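Long-range contact in putative hexulose 6 phosphate synthase (Salmonella typhimurium, PDB 3F4W), which belongs to the HUMPS family of TIM-barrel proteins, its chain closing into an eight-stranded parallel barrel that pairs with a second copy: residues K104-C112 against A128-Q139. Residues are numbered along the deposited sequence; the frame is centred on the assembly and turned at random.
Sequences KQVVVDMIC and ADMLAVHTGTDQ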
# COMPACT_ATOMS: atom_id res chain seq x y z
N LYS A 104 20.10 -4.94 -2.57
CA LYS A 104 19.02 -5.71 -1.97
C LYS A 104 18.01 -6.18 -3.02
O LYS A 104 18.34 -6.30 -4.19
CB LYS A 104 18.37 -4.90 -0.84
CG LYS A 104 19.40 -4.47 0.21
CD LYS A 104 18.77 -3.76 1.39
CE LYS A 104 19.82 -3.38 2.42
NZ LYS A 104 19.23 -2.57 3.54
N GLN A 105 16.78 -6.45 -2.61
CA GLN A 105 15.85 -7.17 -3.49
C GLN A 105 14.40 -6.70 -3.40
O GLN A 105 13.86 -6.50 -2.31
CB GLN A 105 15.92 -8.67 -3.21
CG GLN A 105 14.94 -9.51 -4.03
CD GLN A 105 15.40 -9.74 -5.45
OE1 GLN A 105 16.56 -10.09 -5.69
NE2 GLN A 105 14.50 -9.55 -6.41
N VAL A 106 13.79 -6.55 -4.56
CA VAL A 106 12.37 -6.25 -4.66
C VAL A 106 11.57 -7.53 -4.93
O VAL A 106 11.97 -8.37 -5.74
CB VAL A 106 12.09 -5.23 -5.78
CG1 VAL A 106 10.61 -5.27 -6.20
CG2 VAL A 106 12.50 -3.83 -5.34
N VAL A 107 10.46 -7.68 -4.23
CA VAL A 107 9.54 -8.78 -4.46
C VAL A 107 8.24 -8.22 -5.03
O VAL A 107 7.61 -7.36 -4.41
CB VAL A 107 9.22 -9.53 -3.16
CG1 VAL A 107 8.13 -10.57 -3.40
CG2 VAL A 107 10.48 -10.19 -2.60
N VAL A 108 7.85 -8.67 -6.21
CA VAL A 108 6.61 -8.19 -6.81
C VAL A 108 5.45 -9.06 -6.33
O VAL A 108 5.38 -10.24 -6.66
CB VAL A 108 6.66 -8.20 -8.35
CG1 VAL A 108 5.41 -7.55 -8.92
CG2 VAL A 108 7.90 -7.49 -8.85
N ASP A 109 4.56 -8.47 -5.54
CA ASP A 109 3.41 -9.19 -5.00
C ASP A 109 2.28 -9.16 -6.01
O ASP A 109 1.75 -8.10 -6.34
CB ASP A 109 2.96 -8.56 -3.68
CG ASP A 109 1.82 -9.31 -3.02
OD1 ASP A 109 1.65 -9.17 -1.80
OD2 ASP A 109 1.08 -10.03 -3.72
N MET A 110 1.91 -10.34 -6.50
CA MET A 110 0.98 -10.47 -7.61
C MET A 110 -0.48 -10.55 -7.16
O MET A 110 -1.33 -11.00 -7.92
CB MET A 110 1.33 -11.70 -8.44
CG MET A 110 2.75 -11.69 -8.94
SD MET A 110 3.02 -10.38 -10.14
CE MET A 110 2.06 -11.01 -11.51
N ILE A 111 -0.75 -10.13 -5.94
CA ILE A 111 -2.12 -10.16 -5.43
C ILE A 111 -3.07 -9.38 -6.35
O ILE A 111 -2.75 -8.28 -6.80
CB ILE A 111 -2.20 -9.63 -3.98
CG1 ILE A 111 -3.64 -9.72 -3.45
CG2 ILE A 111 -1.67 -8.21 -3.88
CD1 ILE A 111 -3.79 -9.21 -2.04
N CYS A 112 -4.22 -9.98 -6.66
CA CYS A 112 -5.25 -9.35 -7.48
C CYS A 112 -4.89 -9.10 -8.94
O CYS A 112 -5.58 -8.37 -9.63
CB CYS A 112 -5.70 -8.03 -6.85
SG CYS A 112 -6.71 -8.25 -5.39
N ALA A 128 11.93 -7.65 -13.45
CA ALA A 128 11.50 -8.24 -12.18
C ALA A 128 12.09 -9.63 -11.99
O ALA A 128 11.99 -10.50 -12.86
CB ALA A 128 9.98 -8.27 -12.07
N ASP A 129 12.68 -9.84 -10.81
CA ASP A 129 13.56 -10.95 -10.53
C ASP A 129 12.92 -11.94 -9.56
O ASP A 129 13.33 -13.09 -9.46
CB ASP A 129 14.83 -10.39 -9.88
CG ASP A 129 16.07 -11.13 -10.30
OD1 ASP A 129 15.97 -12.34 -10.58
OD2 ASP A 129 17.15 -10.50 -10.34
N MET A 130 11.92 -11.46 -8.82
CA MET A 130 11.29 -12.26 -7.78
C MET A 130 9.82 -11.90 -7.68
O MET A 130 9.47 -10.73 -7.49
CB MET A 130 11.98 -12.03 -6.45
CG MET A 130 11.45 -12.88 -5.30
SD MET A 130 12.63 -12.93 -3.94
CE MET A 130 11.76 -13.99 -2.78
N LEU A 131 8.95 -12.90 -7.80
CA LEU A 131 7.52 -12.67 -7.82
C LEU A 131 6.85 -13.54 -6.77
O LEU A 131 7.25 -14.68 -6.54
CB LEU A 131 6.94 -13.03 -9.20
CG LEU A 131 7.70 -12.52 -10.43
CD1 LEU A 131 7.17 -13.17 -11.71
CD2 LEU A 131 7.65 -10.99 -10.53
N ALA A 132 5.82 -12.99 -6.13
CA ALA A 132 5.10 -13.72 -5.11
C ALA A 132 3.66 -13.86 -5.54
O ALA A 132 2.98 -12.86 -5.76
CB ALA A 132 5.17 -12.99 -3.78
N VAL A 133 3.18 -15.09 -5.69
CA VAL A 133 1.75 -15.28 -5.88
C VAL A 133 1.13 -15.16 -4.50
O VAL A 133 1.68 -15.65 -3.52
CB VAL A 133 1.39 -16.63 -6.55
CG1 VAL A 133 2.60 -17.23 -7.25
CG2 VAL A 133 0.80 -17.60 -5.54
N HIS A 134 -0.00 -14.48 -4.42
CA HIS A 134 -0.57 -14.11 -3.13
C HIS A 134 -2.08 -13.98 -3.18
O HIS A 134 -2.62 -13.11 -3.85
CB HIS A 134 0.05 -12.79 -2.67
CG HIS A 134 -0.26 -12.44 -1.25
ND1 HIS A 134 0.00 -11.20 -0.71
CD2 HIS A 134 -0.83 -13.17 -0.25
CE1 HIS A 134 -0.37 -11.18 0.55
NE2 HIS A 134 -0.88 -12.36 0.85
N THR A 135 -2.75 -14.87 -2.47
CA THR A 135 -4.17 -14.71 -2.19
C THR A 135 -4.26 -14.00 -0.84
O THR A 135 -3.82 -14.54 0.18
CB THR A 135 -4.89 -16.06 -2.14
OG1 THR A 135 -4.82 -16.68 -3.43
CG2 THR A 135 -6.34 -15.90 -1.73
N GLY A 136 -4.80 -12.79 -0.84
CA GLY A 136 -4.81 -11.96 0.35
C GLY A 136 -5.67 -12.51 1.46
O GLY A 136 -6.48 -13.41 1.24
N THR A 137 -5.50 -11.97 2.67
CA THR A 137 -6.25 -12.45 3.83
C THR A 137 -7.75 -12.22 3.68
O THR A 137 -8.55 -13.04 4.13
CB THR A 137 -5.73 -11.84 5.14
OG1 THR A 137 -5.78 -10.41 5.07
CG2 THR A 137 -4.28 -12.28 5.41
N ASP A 138 -8.15 -11.11 3.07
CA ASP A 138 -9.57 -10.86 2.81
C ASP A 138 -10.12 -11.91 1.83
O ASP A 138 -11.23 -12.42 2.00
CB ASP A 138 -9.80 -9.45 2.26
CG ASP A 138 -9.42 -8.37 3.25
OD1 ASP A 138 -9.38 -8.65 4.46
OD2 ASP A 138 -9.17 -7.23 2.81
N GLN A 139 -9.33 -12.22 0.81
CA GLN A 139 -9.73 -13.26 -0.14
C GLN A 139 -9.80 -14.64 0.52
O GLN A 139 -10.71 -15.41 0.25
CB GLN A 139 -8.80 -13.27 -1.35
CG GLN A 139 -8.97 -12.06 -2.25
CD GLN A 139 -7.93 -12.00 -3.35
OE1 GLN A 139 -6.77 -12.35 -3.14
NE2 GLN A 139 -8.34 -11.55 -4.53
O HOH W 1 18.36 -9.83 -7.92
O HOH W 2 11.74 -8.42 -8.65
O HOH W 3 -1.35 -13.81 -6.88
O HOH W 4 -5.03 -12.52 -5.49
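M130 lays its thioether over one branch of V107, SD coming to 3.7 Å from V107 CG2, with the methylene CG of the same methionine against that methyl as well. With CG of M130 opposite the backbone N (chi1 -177°) and the chain extended beyond it, the sulfur is carried alongside CG of Q105. The Q105 side chain, bent at chi2, turns its amide back: NE2 donates to V106 O at 2.9 Å and packs against M130 CB, while OE1 reaches D129 OD2 through a shared water. V107 CG1, the other branch, meets the methyl of A132. On the face of the sheet opposite A132 and D109, V108 and L131 lie side by side, pointing the same way, V108 CB lying 3.7 Å from L131 CD2, and helix 116-126 covers V108 through L123. These are neighbouring strands of a TIM barrel, 105-109 and 130-134, joined by that helix in a beta-alpha-beta crossover and running parallel with a 33° twist. V108 N to M130 O, A132 N to V108 O and M110 N to A132 O bind the edges together. At the C-terminal ends of the strands D109 grips H134: ND1 donates to OD1 at 2.8 Å, nearly in the ring plane and on the syn side of the carboxylate. The other oxygen, OD2, takes I111 N in an Asx turn; with both oxygens engaged, the carboxylate is probably held against rotation, which may help keep the imidazole turned so that NE2 can hydrogen-bond a bound malonate ion. Past the strand, I111 CD1 rests on CA of G136, the N-cap residue of helix 137-141. Q139 OE1 accepts from G136 N at 3.1 Å, whereas NE2 of Q139 lies 3.8 Å from C112 SG and hydrogen-bonds D88 of the second subunit.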